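PDB 3K5I: phosphoribosyl-aminoimidazole carboxylase from Aspergillus clavatus, which probably catalyses the ATP-dependent conversion of 5-aminoimidazole ribonucleotide to its N5-carboxy form in purine biosynthesis, using an ATP-grasp fold. Local coordinates for residues L83-D88 / E103-E108; K166-A171 / P197-K202; C303-F308 / P319-S324; M333-G338 / G371-H376. All coordinates share one frame; numbering follows the deposited sequence.

Contact 1. Residues L83-D88 / E103-E108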
loop_
_atom_site.group_PDB
_atom_site.type_symbol
_atom_site.label_atom_id
_atom_site.label_comp_id
_atom_site.label_asym_id
_atom_site.label_seq_id
_atom_site.Cartn_x
_atom_site.Cartn_y
_atom_site.Cartn_z
ATOM N N LEU A 83 -22.539 -16.101 0.007
ATOM C CA LEU A 83 -21.843 -14.802 0.113
ATOM C C LEU A 83 -22.752 -13.599 0.219
ATOM O O LEU A 83 -22.613 -12.675 1.037
ATOM C CB LEU A 83 -21.005 -14.471 -1.111
ATOM C CG LEU A 83 -20.190 -13.157 -1.052
ATOM C CD1 LEU A 83 -18.876 -13.329 -0.262
ATOM C CD2 LEU A 83 -19.835 -12.801 -2.522
ATOM N N ALA A 84 -23.713 -13.612 -0.673
ATOM C CA ALA A 84 -24.682 -12.517 -0.691
ATOM C C ALA A 84 -25.599 -12.367 0.532
ATOM O O ALA A 84 -26.091 -11.276 0.858
ATOM C CB ALA A 84 -25.513 -12.766 -1.877
ATOM N N LYS A 85 -25.875 -13.480 1.199
ATOM C CA LYS A 85 -26.748 -13.425 2.362
ATOM C C LYS A 85 -25.956 -12.915 3.573
ATOM O O LYS A 85 -26.378 -12.959 4.734
ATOM C CB LYS A 85 -27.206 -14.859 2.719
ATOM C CG LYS A 85 -28.024 -15.655 1.709
ATOM C CD LYS A 85 -29.545 -15.619 1.912
ATOM C CE LYS A 85 -30.294 -15.696 0.565
ATOM N NZ LYS A 85 -31.713 -16.185 0.632
ATOM N N THR A 86 -24.759 -12.413 3.320
ATOM C CA THR A 86 -24.022 -11.986 4.491
ATOM C C THR A 86 -23.290 -10.684 4.223
ATOM O O THR A 86 -22.344 -10.300 4.891
ATOM C CB THR A 86 -23.067 -13.141 4.924
ATOM O OG1 THR A 86 -22.159 -13.491 3.868
ATOM C CG2 THR A 86 -23.867 -14.367 5.219
ATOM N N CYS A 87 -23.751 -9.984 3.211
ATOM C CA CYS A 87 -22.986 -8.803 2.989
ATOM C C CYS A 87 -23.889 -7.696 2.464
ATOM O O CYS A 87 -24.935 -7.953 1.880
ATOM C CB CYS A 87 -21.797 -9.205 2.057
ATOM S SG CYS A 87 -22.324 -9.145 0.303
ATOM N N ASP A 88 -23.508 -6.444 2.691
ATOM C CA ASP A 88 -24.366 -5.407 2.171
ATOM C C ASP A 88 -24.235 -5.082 0.716
ATOM O O ASP A 88 -25.155 -4.443 0.239
ATOM C CB ASP A 88 -24.381 -4.157 3.028
ATOM C CG ASP A 88 -24.581 -4.526 4.462
ATOM O OD1 ASP A 88 -25.698 -4.939 4.898
ATOM O OD2 ASP A 88 -23.482 -4.503 5.044
ATOM N N GLU A 103 -28.922 -12.847 -10.068
ATOM C CA GLU A 103 -30.270 -12.365 -10.397
ATOM C C GLU A 103 -31.211 -12.933 -9.277
ATOM O O GLU A 103 -32.129 -12.294 -8.802
ATOM C CB GLU A 103 -30.662 -12.907 -11.778
ATOM C CG GLU A 103 -32.103 -12.564 -12.290
ATOM C CD GLU A 103 -32.413 -13.159 -13.685
ATOM O OE1 GLU A 103 -31.610 -14.073 -14.069
ATOM O OE2 GLU A 103 -33.394 -12.728 -14.364
ATOM N N GLU A 104 -30.955 -14.152 -8.825
ATOM C CA GLU A 104 -31.795 -14.744 -7.820
ATOM C C GLU A 104 -31.755 -14.030 -6.511
ATOM O O GLU A 104 -32.765 -13.951 -5.798
ATOM C CB GLU A 104 -31.253 -16.100 -7.437
ATOM C CG GLU A 104 -32.260 -17.205 -7.319
ATOM C CD GLU A 104 -31.679 -18.424 -7.997
ATOM O OE1 GLU A 104 -32.240 -18.856 -9.024
ATOM O OE2 GLU A 104 -30.616 -18.907 -7.546
ATOM N N VAL A 105 -30.564 -13.559 -6.175
ATOM C CA VAL A 105 -30.439 -12.891 -4.888
ATOM C C VAL A 105 -30.537 -11.372 -4.910
ATOM O O VAL A 105 -30.336 -10.722 -3.873
ATOM C CB VAL A 105 -29.277 -13.450 -4.064
ATOM C CG1 VAL A 105 -29.642 -14.868 -3.608
ATOM C CG2 VAL A 105 -28.000 -13.463 -4.907
ATOM N N ALA A 106 -30.843 -10.846 -6.104
ATOM C CA ALA A 106 -30.974 -9.414 -6.323
ATOM C C ALA A 106 -31.870 -8.730 -5.273
ATOM O O ALA A 106 -31.717 -7.571 -4.922
ATOM C CB ALA A 106 -31.412 -9.169 -7.716
ATOM N N SER A 107 -32.806 -9.484 -4.725
ATOM C CA SER A 107 -33.716 -8.991 -3.706
ATOM C C SER A 107 -33.165 -8.945 -2.271
ATOM O O SER A 107 -33.770 -8.335 -1.384
ATOM C CB SER A 107 -34.905 -9.957 -3.719
ATOM O OG SER A 107 -35.054 -10.517 -5.017
ATOM N N GLU A 108 -32.040 -9.613 -2.042
ATOM C CA GLU A 108 -31.417 -9.682 -0.711
ATOM C C GLU A 108 -30.154 -8.842 -0.422
ATOM O O GLU A 108 -29.674 -8.733 0.719
ATOM C CB GLU A 108 -31.250 -11.169 -0.351
ATOM C CG GLU A 108 -32.528 -11.815 0.264
ATOM C CD GLU A 108 -33.380 -12.718 -0.654
ATOM O OE1 GLU A 108 -34.310 -13.390 -0.140
ATOM O OE2 GLU A 108 -33.155 -12.764 -1.888
HETATM O O HOH W 1 -28.030 -9.244 2.824
#
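The carboxylate of E108 turns one flat face toward K85, whose NZ stands over that face, 3.9 Å from OE1 and 4.1 Å from CD. This makes at most a long salt bridge, and a tentative one, since E108 is poorly ordered and K85 has a second conformer. The lysine chain, kinked about CB-CG and CG-CD, runs alongside E108 and passes CE by CG1 of V105 at 4.3 Å. Deeper in, CB of A84 meets CG2 of V105 at 4.0 Å, the apolar, buried part of the contact. Here the C-terminal end of helix 77-84 packs on that of helix 99-105, the helix of the beta-alpha-beta crossover linking parallel strands 89-92 and 110-111 in the preATP-grasp domain. Both chains turn as their helices end: N and OG1 of T86 reach O of L83 from the same side of its carbonyl plane, and E108 N bonds V105 O at 2.7 Å. A water 2.7 Å from O of E108 extends weakly to O of A84, while R81 pairs with E104.

Contact 2. Residues K166-A171 / P197-K202. With ADP (adenosine-5'-diphosphate), chain G.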
loop_
_atom_site.group_PDB
_atom_site.type_symbol
_atom_site.label_atom_id
_atom_site.label_comp_id
_atom_site.label_asym_id
_atom_site.label_seq_id
_atom_site.Cartn_x
_atom_site.Cartn_y
_atom_site.Cartn_z
ATOM N N LYS A 166 -10.924 -16.665 -30.905
ATOM C CA LYS A 166 -11.219 -16.427 -29.492
ATOM C C LYS A 166 -12.417 -17.179 -28.913
ATOM O O LYS A 166 -13.443 -17.320 -29.595
ATOM C CB LYS A 166 -11.559 -14.938 -29.306
ATOM C CG LYS A 166 -10.661 -13.907 -29.932
ATOM C CD LYS A 166 -10.898 -12.512 -29.291
ATOM C CE LYS A 166 -9.799 -11.425 -29.560
ATOM N NZ LYS A 166 -9.998 -9.963 -29.073
ATOM N N SER A 167 -12.288 -17.608 -27.658
ATOM C CA SER A 167 -13.333 -18.283 -26.890
ATOM C C SER A 167 -14.247 -17.136 -26.465
ATOM O O SER A 167 -13.803 -16.052 -26.018
ATOM C CB SER A 167 -12.853 -18.856 -25.531
ATOM O OG SER A 167 -13.979 -19.383 -24.815
ATOM N N LYS A 168 -15.540 -17.377 -26.597
ATOM C CA LYS A 168 -16.496 -16.363 -26.167
ATOM C C LYS A 168 -16.530 -16.295 -24.625
ATOM O O LYS A 168 -16.631 -15.261 -23.962
ATOM C CB LYS A 168 -17.862 -16.801 -26.680
ATOM C CG LYS A 168 -18.036 -16.670 -28.187
ATOM C CD LYS A 168 -19.493 -17.104 -28.443
ATOM C CE LYS A 168 -20.040 -17.174 -29.857
ATOM N NZ LYS A 168 -21.523 -16.818 -29.871
ATOM N N THR A 169 -16.402 -17.429 -23.971
ATOM C CA THR A 169 -16.485 -17.319 -22.528
ATOM C C THR A 169 -15.201 -17.740 -21.859
ATOM O O THR A 169 -14.306 -18.351 -22.469
ATOM C CB THR A 169 -17.532 -18.336 -22.061
ATOM O OG1 THR A 169 -17.138 -19.599 -22.593
ATOM C CG2 THR A 169 -18.872 -18.018 -22.695
ATOM N N MET A 170 -15.178 -17.431 -20.566
ATOM C CA MET A 170 -14.070 -17.784 -19.710
ATOM C C MET A 170 -12.690 -17.217 -20.073
ATOM O O MET A 170 -11.685 -17.654 -19.532
ATOM C CB MET A 170 -14.064 -19.323 -19.495
ATOM C CG MET A 170 -15.418 -19.923 -19.075
ATOM S SD MET A 170 -15.958 -19.244 -17.418
ATOM C CE MET A 170 -14.340 -19.622 -16.548
ATOM N N ALA A 171 -12.574 -16.237 -20.954
ATOM C CA ALA A 171 -11.244 -15.773 -21.330
ATOM C C ALA A 171 -10.716 -14.568 -20.610
ATOM O O ALA A 171 -11.368 -13.528 -20.464
ATOM C CB ALA A 171 -11.214 -15.545 -22.832
ATOM N N PRO A 197 -17.112 -22.276 -26.918
ATOM C CA PRO A 197 -17.916 -21.591 -27.946
ATOM C C PRO A 197 -16.903 -20.545 -28.465
ATOM O O PRO A 197 -16.232 -19.874 -27.674
ATOM C CB PRO A 197 -18.940 -20.805 -27.116
ATOM C CG PRO A 197 -18.294 -20.608 -25.747
ATOM C CD PRO A 197 -17.325 -21.747 -25.553
ATOM N N LEU A 198 -16.764 -20.399 -29.777
ATOM C CA LEU A 198 -15.790 -19.483 -30.389
ATOM C C LEU A 198 -16.352 -18.518 -31.394
ATOM O O LEU A 198 -17.465 -18.644 -31.918
ATOM C CB LEU A 198 -14.836 -20.312 -31.273
ATOM C CG LEU A 198 -14.382 -21.586 -30.606
ATOM C CD1 LEU A 198 -13.383 -22.156 -31.583
ATOM C CD2 LEU A 198 -13.763 -21.274 -29.230
ATOM N N TYR A 199 -15.494 -17.577 -31.734
ATOM C CA TYR A 199 -15.813 -16.617 -32.774
ATOM C C TYR A 199 -14.406 -16.168 -33.185
ATOM O O TYR A 199 -13.451 -16.320 -32.446
ATOM C CB TYR A 199 -16.726 -15.470 -32.354
ATOM C CG TYR A 199 -16.015 -14.463 -31.518
ATOM C CD1 TYR A 199 -15.763 -14.747 -30.174
ATOM C CD2 TYR A 199 -15.558 -13.269 -32.061
ATOM C CE1 TYR A 199 -15.159 -13.811 -29.406
ATOM C CE2 TYR A 199 -14.910 -12.334 -31.281
ATOM C CZ TYR A 199 -14.698 -12.653 -29.956
ATOM O OH TYR A 199 -14.092 -11.848 -29.034
ATOM N N ALA A 200 -14.233 -15.663 -34.391
ATOM C CA ALA A 200 -12.920 -15.203 -34.862
ATOM C C ALA A 200 -12.972 -13.702 -35.070
ATOM O O ALA A 200 -14.047 -13.146 -35.342
ATOM C CB ALA A 200 -12.562 -15.917 -36.176
ATOM N N GLU A 201 -11.823 -13.043 -34.957
ATOM C CA GLU A 201 -11.959 -11.613 -35.168
ATOM C C GLU A 201 -11.030 -11.189 -36.303
ATOM O O GLU A 201 -9.928 -11.728 -36.456
ATOM C CB GLU A 201 -11.638 -10.993 -33.807
ATOM C CG GLU A 201 -12.786 -10.242 -33.186
ATOM C CD GLU A 201 -12.333 -9.510 -31.936
ATOM O OE1 GLU A 201 -11.114 -9.293 -31.784
ATOM O OE2 GLU A 201 -13.184 -9.151 -31.095
ATOM N N LYS A 202 -11.459 -10.244 -37.129
ATOM C CA LYS A 202 -10.589 -9.835 -38.223
ATOM C C LYS A 202 -9.408 -9.195 -37.526
ATOM O O LYS A 202 -9.589 -8.590 -36.460
ATOM C CB LYS A 202 -11.303 -8.837 -39.137
ATOM C CG LYS A 202 -10.347 -7.870 -39.812
ATOM C CD LYS A 202 -11.066 -7.196 -40.989
ATOM C CE LYS A 202 -10.929 -7.978 -42.280
ATOM N NZ LYS A 202 -11.632 -7.303 -43.412
HETATM P PB ADP G . -8.240 -11.253 -22.953
HETATM O O1B ADP G . -7.767 -12.604 -22.574
HETATM O O2B ADP G . -9.590 -11.336 -22.274
HETATM O O3B ADP G . -7.821 -9.803 -22.548
HETATM P PA ADP G . -8.244 -9.780 -25.563
HETATM O O1A ADP G . -8.165 -8.478 -24.897
HETATM O O2A ADP G . -9.300 -9.720 -26.638
HETATM O O3A ADP G . -8.420 -10.998 -24.528
HETATM O "O5'" ADP G . -6.810 -9.867 -26.283
HETATM C "C5'" ADP G . -5.591 -9.581 -25.587
HETATM C "C4'" ADP G . -4.639 -8.866 -26.514
HETATM O "O4'" ADP G . -4.412 -9.676 -27.696
HETATM C "C3'" ADP G . -5.076 -7.558 -27.149
HETATM O "O3'" ADP G . -4.560 -6.540 -26.276
HETATM C "C2'" ADP G . -4.267 -7.435 -28.446
HETATM O "O2'" ADP G . -2.832 -7.410 -28.184
HETATM C "C1'" ADP G . -4.416 -8.889 -28.842
HETATM N N9 ADP G . -5.574 -8.958 -29.721
HETATM C C8 ADP G . -6.853 -9.199 -29.302
HETATM N N7 ADP G . -7.733 -9.044 -30.318
HETATM C C5 ADP G . -6.912 -8.772 -31.394
HETATM C C6 ADP G . -7.247 -8.636 -32.783
HETATM N N6 ADP G . -8.267 -8.608 -33.431
HETATM N N1 ADP G . -6.196 -8.365 -33.612
HETATM C C2 ADP G . -4.873 -8.321 -33.203
HETATM N N3 ADP G . -4.567 -8.557 -31.955
HETATM C C4 ADP G . -5.568 -8.750 -31.079
#
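K166 and Y199 face each other as a hydrogen-bonded pair where strands 163-167 and 198-202 run antiparallel in the four-stranded sheet of the ATP-grasp domain. Their backbones exchange two bonds, K166 N to Y199 O and Y199 N to K166 O, both 3.0 Å. On the ligand side the packing is close. K166, extended beyond CG, runs obliquely past the tyrosine, its CD 3.3 Å from Y199 OH, and ends between ADP and E201. Toward P197 the contact becomes more exposed. K168 N makes a nearly straight bond to P197 O (2.8 Å, 173°), the exposed proline ring lies across T169 with CG 3.5 Å from OG1, and the K168 chain passes Y199 CD1 toward its salt bridge with E143. K166 NZ is buried on the tight side: it donates to ADP O2A and, at 2.7 Å, to ADP N7, and forms a salt bridge with E201 OE1, 3.0 Å away, from above the carboxylate plane. That OE1 accepts a weak hydrogen bond from ADP N6 at 3.4 Å.

Contact 3. Residues C303-F308 / P319-S324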
loop_
_atom_site.group_PDB
_atom_site.type_symbol
_atom_site.label_atom_id
_atom_site.label_comp_id
_atom_site.label_asym_id
_atom_site.label_seq_id
_atom_site.Cartn_x
_atom_site.Cartn_y
_atom_site.Cartn_z
ATOM N N CYS A 303 -1.369 7.604 -8.198
ATOM C CA CYS A 303 -2.365 8.616 -7.883
ATOM C C CYS A 303 -2.742 8.553 -6.420
ATOM O O CYS A 303 -2.447 7.542 -5.797
ATOM C CB CYS A 303 -3.671 8.300 -8.587
ATOM S SG CYS A 303 -3.649 7.758 -10.326
ATOM N N ALA A 304 -3.423 9.582 -5.894
ATOM C CA ALA A 304 -3.851 9.589 -4.493
ATOM C C ALA A 304 -4.872 8.529 -4.205
ATOM O O ALA A 304 -4.741 8.044 -3.087
ATOM C CB ALA A 304 -4.377 10.948 -3.940
ATOM N N LEU A 305 -5.816 8.225 -5.123
ATOM C CA LEU A 305 -6.870 7.217 -4.903
ATOM C C LEU A 305 -6.615 6.200 -5.961
ATOM O O LEU A 305 -6.700 6.527 -7.132
ATOM C CB LEU A 305 -8.324 7.723 -5.044
ATOM C CG LEU A 305 -8.697 8.605 -3.868
ATOM C CD1 LEU A 305 -10.059 9.144 -4.251
ATOM C CD2 LEU A 305 -8.643 7.842 -2.515
ATOM N N SER A 306 -6.305 4.980 -5.560
ATOM C CA SER A 306 -6.048 3.981 -6.580
ATOM C C SER A 306 -7.384 3.479 -7.061
ATOM O O SER A 306 -8.427 3.771 -6.466
ATOM C CB SER A 306 -5.341 2.792 -5.897
ATOM O OG SER A 306 -6.372 2.046 -5.369
ATOM N N GLN A 307 -7.325 2.703 -8.135
ATOM C CA GLN A 307 -8.547 2.161 -8.714
ATOM C C GLN A 307 -9.343 1.348 -7.715
ATOM O O GLN A 307 -10.568 1.149 -7.824
ATOM C CB GLN A 307 -8.206 1.253 -9.925
ATOM C CG GLN A 307 -7.592 -0.170 -9.701
ATOM C CD GLN A 307 -7.450 -0.880 -11.044
ATOM O OE1 GLN A 307 -8.377 -0.821 -11.859
ATOM N NE2 GLN A 307 -6.291 -1.519 -11.310
ATOM N N PHE A 308 -8.545 0.765 -6.833
ATOM C CA PHE A 308 -9.039 -0.147 -5.812
ATOM C C PHE A 308 -9.745 0.701 -4.820
ATOM O O PHE A 308 -10.865 0.307 -4.594
ATOM C CB PHE A 308 -8.023 -1.198 -5.288
ATOM C CG PHE A 308 -7.245 -1.856 -6.423
ATOM C CD1 PHE A 308 -6.070 -1.290 -6.884
ATOM C CD2 PHE A 308 -7.674 -3.038 -7.025
ATOM C CE1 PHE A 308 -5.348 -1.846 -7.950
ATOM C CE2 PHE A 308 -6.981 -3.595 -8.079
ATOM C CZ PHE A 308 -5.836 -2.981 -8.566
ATOM N N PRO A 319 -17.440 9.425 -1.300
ATOM C CA PRO A 319 -16.868 10.490 -2.112
ATOM C C PRO A 319 -15.651 10.147 -2.902
ATOM O O PRO A 319 -14.789 9.396 -2.492
ATOM C CB PRO A 319 -16.367 11.518 -1.085
ATOM C CG PRO A 319 -17.207 11.300 0.090
ATOM C CD PRO A 319 -17.736 9.873 0.074
ATOM N N ILE A 320 -15.519 10.803 -4.021
ATOM C CA ILE A 320 -14.286 10.557 -4.732
ATOM C C ILE A 320 -13.773 11.874 -5.347
ATOM O O ILE A 320 -14.059 12.159 -6.528
ATOM C CB ILE A 320 -14.518 9.502 -5.778
ATOM C CG1 ILE A 320 -14.967 8.229 -5.061
ATOM C CG2 ILE A 320 -13.262 9.349 -6.671
ATOM C CD1 ILE A 320 -15.399 7.151 -6.030
ATOM N N PRO A 321 -13.005 12.640 -4.576
ATOM C CA PRO A 321 -12.438 13.890 -5.122
ATOM C C PRO A 321 -11.757 13.583 -6.475
ATOM O O PRO A 321 -10.961 12.684 -6.613
ATOM C CB PRO A 321 -11.508 14.374 -4.016
ATOM C CG PRO A 321 -12.025 13.624 -2.683
ATOM C CD PRO A 321 -12.714 12.366 -3.144
ATOM N N ALA A 322 -12.140 14.258 -7.552
ATOM C CA ALA A 322 -11.622 13.961 -8.888
ATOM C C ALA A 322 -10.094 14.201 -8.959
ATOM O O ALA A 322 -9.284 13.607 -9.665
ATOM C CB ALA A 322 -12.314 14.956 -9.853
ATOM N N GLN A 323 -9.657 15.184 -8.209
ATOM C CA GLN A 323 -8.245 15.534 -8.141
ATOM C C GLN A 323 -7.401 14.287 -7.803
ATOM O O GLN A 323 -6.253 14.172 -8.248
ATOM C CB GLN A 323 -8.140 16.479 -6.919
ATOM C CG GLN A 323 -7.220 17.691 -7.066
ATOM C CD GLN A 323 -7.832 19.069 -6.775
ATOM O OE1 GLN A 323 -8.724 19.293 -5.938
ATOM N NE2 GLN A 323 -7.278 20.039 -7.470
ATOM N N SER A 324 -7.961 13.387 -6.993
ATOM C CA SER A 324 -7.276 12.174 -6.548
ATOM C C SER A 324 -6.978 11.076 -7.559
ATOM O O SER A 324 -6.292 10.079 -7.240
ATOM C CB SER A 324 -8.070 11.581 -5.390
ATOM O OG SER A 324 -8.124 12.446 -4.261
#
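The backbone N of L305 donates to O of S324 (2.9 Å, 155°) and so ties the loop leading into helix 307-315 to the short 3-10 segment that begins at A322. That segment is itself tightened by S324 N bonding P321 O at 3.1 Å. The side chains close in around S324. Its CB presses on the branch of L305, 3.3 Å from CD1 and 3.4 Å from CG, which is tighter than ordinary carbon packing, while CB of A304 lies 4.0 Å from S324 CB. The L305 side chain, with CG anti to its carbonyl carbon (chi1 -72°), brings CD1 also within 4.0 Å of I320 CG2, and P321 CD lies a little beyond, so one leucine branch bridges three residues of 319-324. The polar end of S324 turns to the second subunit, where OG bonds N of N357; A304 packs on the same N357 and P321 on L353 of that subunit. S306 is the N-cap of helix 307-315, its OG accepting weakly from F308 N. The contact joins the chain entering this helix to the loop that follows it; R313 of the helix touches L305, I320 and P321, while F308 packs on helix 34-46.

Contact 4. Residues M333-G338 / G371-H376; sequences MLNIIG and GRKMGH. With AIR (5-aminoimidazole ribonucleotide), chain I.
M333 swings CG opposite its backbone N (chi1 175°), and H376 places its ring between backbone N and carbonyl carbon (chi1 77°); the two side chains cross at about a right angle, M333 CG 3.6 Å from H376 CD2. Their antiparallel strands, 331-337 and 373-380, are interrupted by a classic beta bulge: M374 and G375 both face I336, whose O accepts from M374 N at 2.8 Å and weakly from G375 N. I336 N answers to G375 O at 3.0 Å. Beyond the bulge G371 N bonds G338 O at 2.8 Å, and I337 CG2 lies tightly 3.4 Å from G371 CA. On the N335 face, ND2 lies 3.7 Å from K373 CE and donates to C236 O and N294 OD1, which also accepts from K373 NZ, paired with D173. R372, extended from CG to NE, presents its guanidinium edge to the AIR phosphate, NE to O6 and NH2 to O8, both 2.8 Å. Two nearly straight bonds probably limit the phosphate's rotation and help balance its negative charge.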
loop_
_atom_site.group_PDB
_atom_site.type_symbol
_atom_site.label_atom_id
_atom_site.label_comp_id
_atom_site.label_asym_id
_atom_site.label_seq_id
_atom_site.Cartn_x
_atom_site.Cartn_y
_atom_site.Cartn_z
ATOM N N MET A 333 4.391 0.024 -15.358
ATOM C CA MET A 333 4.128 -1.203 -14.595
ATOM C C MET A 333 4.504 -2.293 -15.576
ATOM O O MET A 333 4.139 -2.232 -16.780
ATOM C CB MET A 333 2.656 -1.334 -14.159
ATOM C CG MET A 333 2.211 -2.661 -13.441
ATOM S SD MET A 333 0.750 -3.356 -14.299
ATOM C CE MET A 333 1.410 -3.942 -15.762
ATOM N N LEU A 334 5.232 -3.252 -15.003
ATOM C CA LEU A 334 5.678 -4.455 -15.706
ATOM C C LEU A 334 5.009 -5.679 -15.029
ATOM O O LEU A 334 4.968 -5.775 -13.804
ATOM C CB LEU A 334 7.211 -4.569 -15.626
ATOM C CG LEU A 334 7.755 -5.833 -16.315
ATOM C CD1 LEU A 334 7.908 -5.728 -17.823
ATOM C CD2 LEU A 334 9.116 -6.040 -15.774
ATOM N N ASN A 335 4.423 -6.609 -15.774
ATOM C CA ASN A 335 3.794 -7.751 -15.113
ATOM C C ASN A 335 4.891 -8.756 -14.895
ATOM O O ASN A 335 5.802 -8.722 -15.684
ATOM C CB ASN A 335 2.753 -8.440 -16.029
ATOM C CG ASN A 335 1.346 -7.943 -15.744
ATOM O OD1 ASN A 335 1.090 -7.358 -14.675
ATOM N ND2 ASN A 335 0.437 -8.122 -16.699
ATOM N N ILE A 336 4.765 -9.625 -13.892
ATOM C CA ILE A 336 5.677 -10.711 -13.609
ATOM C C ILE A 336 4.818 -11.916 -13.941
ATOM O O ILE A 336 3.905 -12.312 -13.235
ATOM C CB ILE A 336 6.024 -10.798 -12.173
ATOM C CG1 ILE A 336 6.781 -9.541 -11.772
ATOM C CG2 ILE A 336 6.890 -12.017 -11.942
ATOM C CD1 ILE A 336 7.027 -9.639 -10.328
ATOM N N ILE A 337 5.112 -12.483 -15.094
ATOM C CA ILE A 337 4.387 -13.605 -15.656
ATOM C C ILE A 337 5.110 -14.917 -15.378
ATOM O O ILE A 337 6.338 -14.934 -15.442
ATOM C CB ILE A 337 4.553 -13.298 -17.197
ATOM C CG1 ILE A 337 3.936 -11.948 -17.459
ATOM C CG2 ILE A 337 3.911 -14.338 -18.063
ATOM C CD1 ILE A 337 2.635 -11.953 -16.670
ATOM N N GLY A 338 4.410 -16.019 -15.113
ATOM C CA GLY A 338 5.097 -17.301 -14.894
ATOM C C GLY A 338 6.029 -17.635 -16.101
ATOM O O GLY A 338 5.696 -17.398 -17.269
ATOM N N GLY A 371 3.117 -18.074 -18.151
ATOM C CA GLY A 371 2.088 -17.173 -18.653
ATOM C C GLY A 371 1.205 -16.697 -17.493
ATOM O O GLY A 371 0.420 -15.774 -17.697
ATOM N N ARG A 372 1.308 -17.305 -16.307
ATOM C CA ARG A 372 0.495 -16.906 -15.153
ATOM C C ARG A 372 1.035 -15.633 -14.546
ATOM O O ARG A 372 2.242 -15.489 -14.258
ATOM C CB ARG A 372 0.314 -17.991 -14.076
ATOM C CG ARG A 372 -1.001 -18.097 -13.324
ATOM C CD ARG A 372 -0.911 -18.988 -12.064
ATOM N NE ARG A 372 -2.064 -18.774 -11.178
ATOM C CZ ARG A 372 -2.263 -19.216 -9.940
ATOM N NH1 ARG A 372 -1.365 -20.018 -9.410
ATOM N NH2 ARG A 372 -3.366 -18.874 -9.263
ATOM N N LYS A 373 0.063 -14.736 -14.363
ATOM C CA LYS A 373 0.269 -13.445 -13.722
ATOM C C LYS A 373 0.481 -13.696 -12.219
ATOM O O LYS A 373 -0.447 -14.027 -11.462
ATOM C CB LYS A 373 -0.888 -12.432 -13.911
ATOM C CG LYS A 373 -1.049 -11.899 -15.328
ATOM C CD LYS A 373 -2.219 -10.937 -15.445
ATOM C CE LYS A 373 -2.402 -10.536 -16.924
ATOM N NZ LYS A 373 -3.641 -9.658 -17.094
ATOM N N MET A 374 1.731 -13.503 -11.833
ATOM C CA MET A 374 2.183 -13.727 -10.494
ATOM C C MET A 374 2.498 -12.552 -9.598
ATOM O O MET A 374 2.707 -12.718 -8.379
ATOM C CB MET A 374 3.476 -14.518 -10.732
ATOM C CG MET A 374 3.238 -15.869 -11.479
ATOM S SD MET A 374 1.971 -16.933 -10.787
ATOM C CE MET A 374 2.471 -17.544 -9.036
ATOM N N GLY A 375 2.545 -11.355 -10.179
ATOM C CA GLY A 375 2.827 -10.193 -9.380
ATOM C C GLY A 375 3.089 -9.069 -10.438
ATOM O O GLY A 375 2.889 -9.299 -11.617
ATOM N N HIS A 376 3.454 -7.857 -10.026
ATOM C CA HIS A 376 3.755 -6.702 -10.872
ATOM C C HIS A 376 4.689 -5.793 -10.120
ATOM O O HIS A 376 4.764 -5.867 -8.898
ATOM C CB HIS A 376 2.532 -5.942 -11.389
ATOM C CG HIS A 376 1.869 -5.046 -10.373
ATOM N ND1 HIS A 376 0.758 -5.455 -9.664
ATOM C CD2 HIS A 376 2.092 -3.754 -10.002
ATOM C CE1 HIS A 376 0.326 -4.464 -8.900
ATOM N NE2 HIS A 376 1.125 -3.418 -9.076
HETATM N N1 AIR I . -8.557 -11.497 -12.988
HETATM C C2 AIR I . -9.907 -11.450 -13.177
HETATM N N3 AIR I . -10.301 -11.357 -14.445
HETATM C C4 AIR I . -9.100 -11.293 -15.126
HETATM C C5 AIR I . -8.014 -11.386 -14.258
HETATM N N6 AIR I . -6.664 -11.389 -14.498
HETATM C "C1'" AIR I . -7.703 -11.688 -11.793
HETATM C "C2'" AIR I . -8.499 -11.805 -10.472
HETATM C "C3'" AIR I . -8.924 -13.265 -10.705
HETATM C "C4'" AIR I . -7.551 -13.860 -11.030
HETATM O "O4'" AIR I . -7.086 -12.939 -12.035
HETATM O "O2'" AIR I . -7.851 -11.513 -9.217
HETATM O "O3'" AIR I . -9.617 -13.740 -9.571
HETATM C "C5'" AIR I . -6.819 -15.172 -10.821
HETATM O "O5'" AIR I . -6.166 -15.671 -12.023
HETATM P P AIR I . -5.427 -17.106 -11.950
HETATM O O6 AIR I . -3.848 -16.952 -12.296
HETATM O O7 AIR I . -6.183 -17.911 -12.950
HETATM O O8 AIR I . -5.580 -17.611 -10.533
#

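In the fold
The four contacts follow one another along the chain, none enclosing or crossing another. Contact 1 closes a loop through strand 89-92 in the preATP-grasp domain, joining two helix ends. Contact 2 then closes a longer excursion, through strand 177-180 and helix 186-192, inside the ATP-grasp domain. In contact 3 the loop is chiefly helix 307-315, and the contact itself touches the second subunit. Contact 4 spans helix 344-352 and strand 358-362 of the C-terminal domain, in a sheet shared with ATP-grasp strands. Contacts 2 and 4, centres about 23 Å apart, approach the active site from different domains, one holding ADP and the other the AIR phosphate; contact 1 lies farthest from the chain's centre.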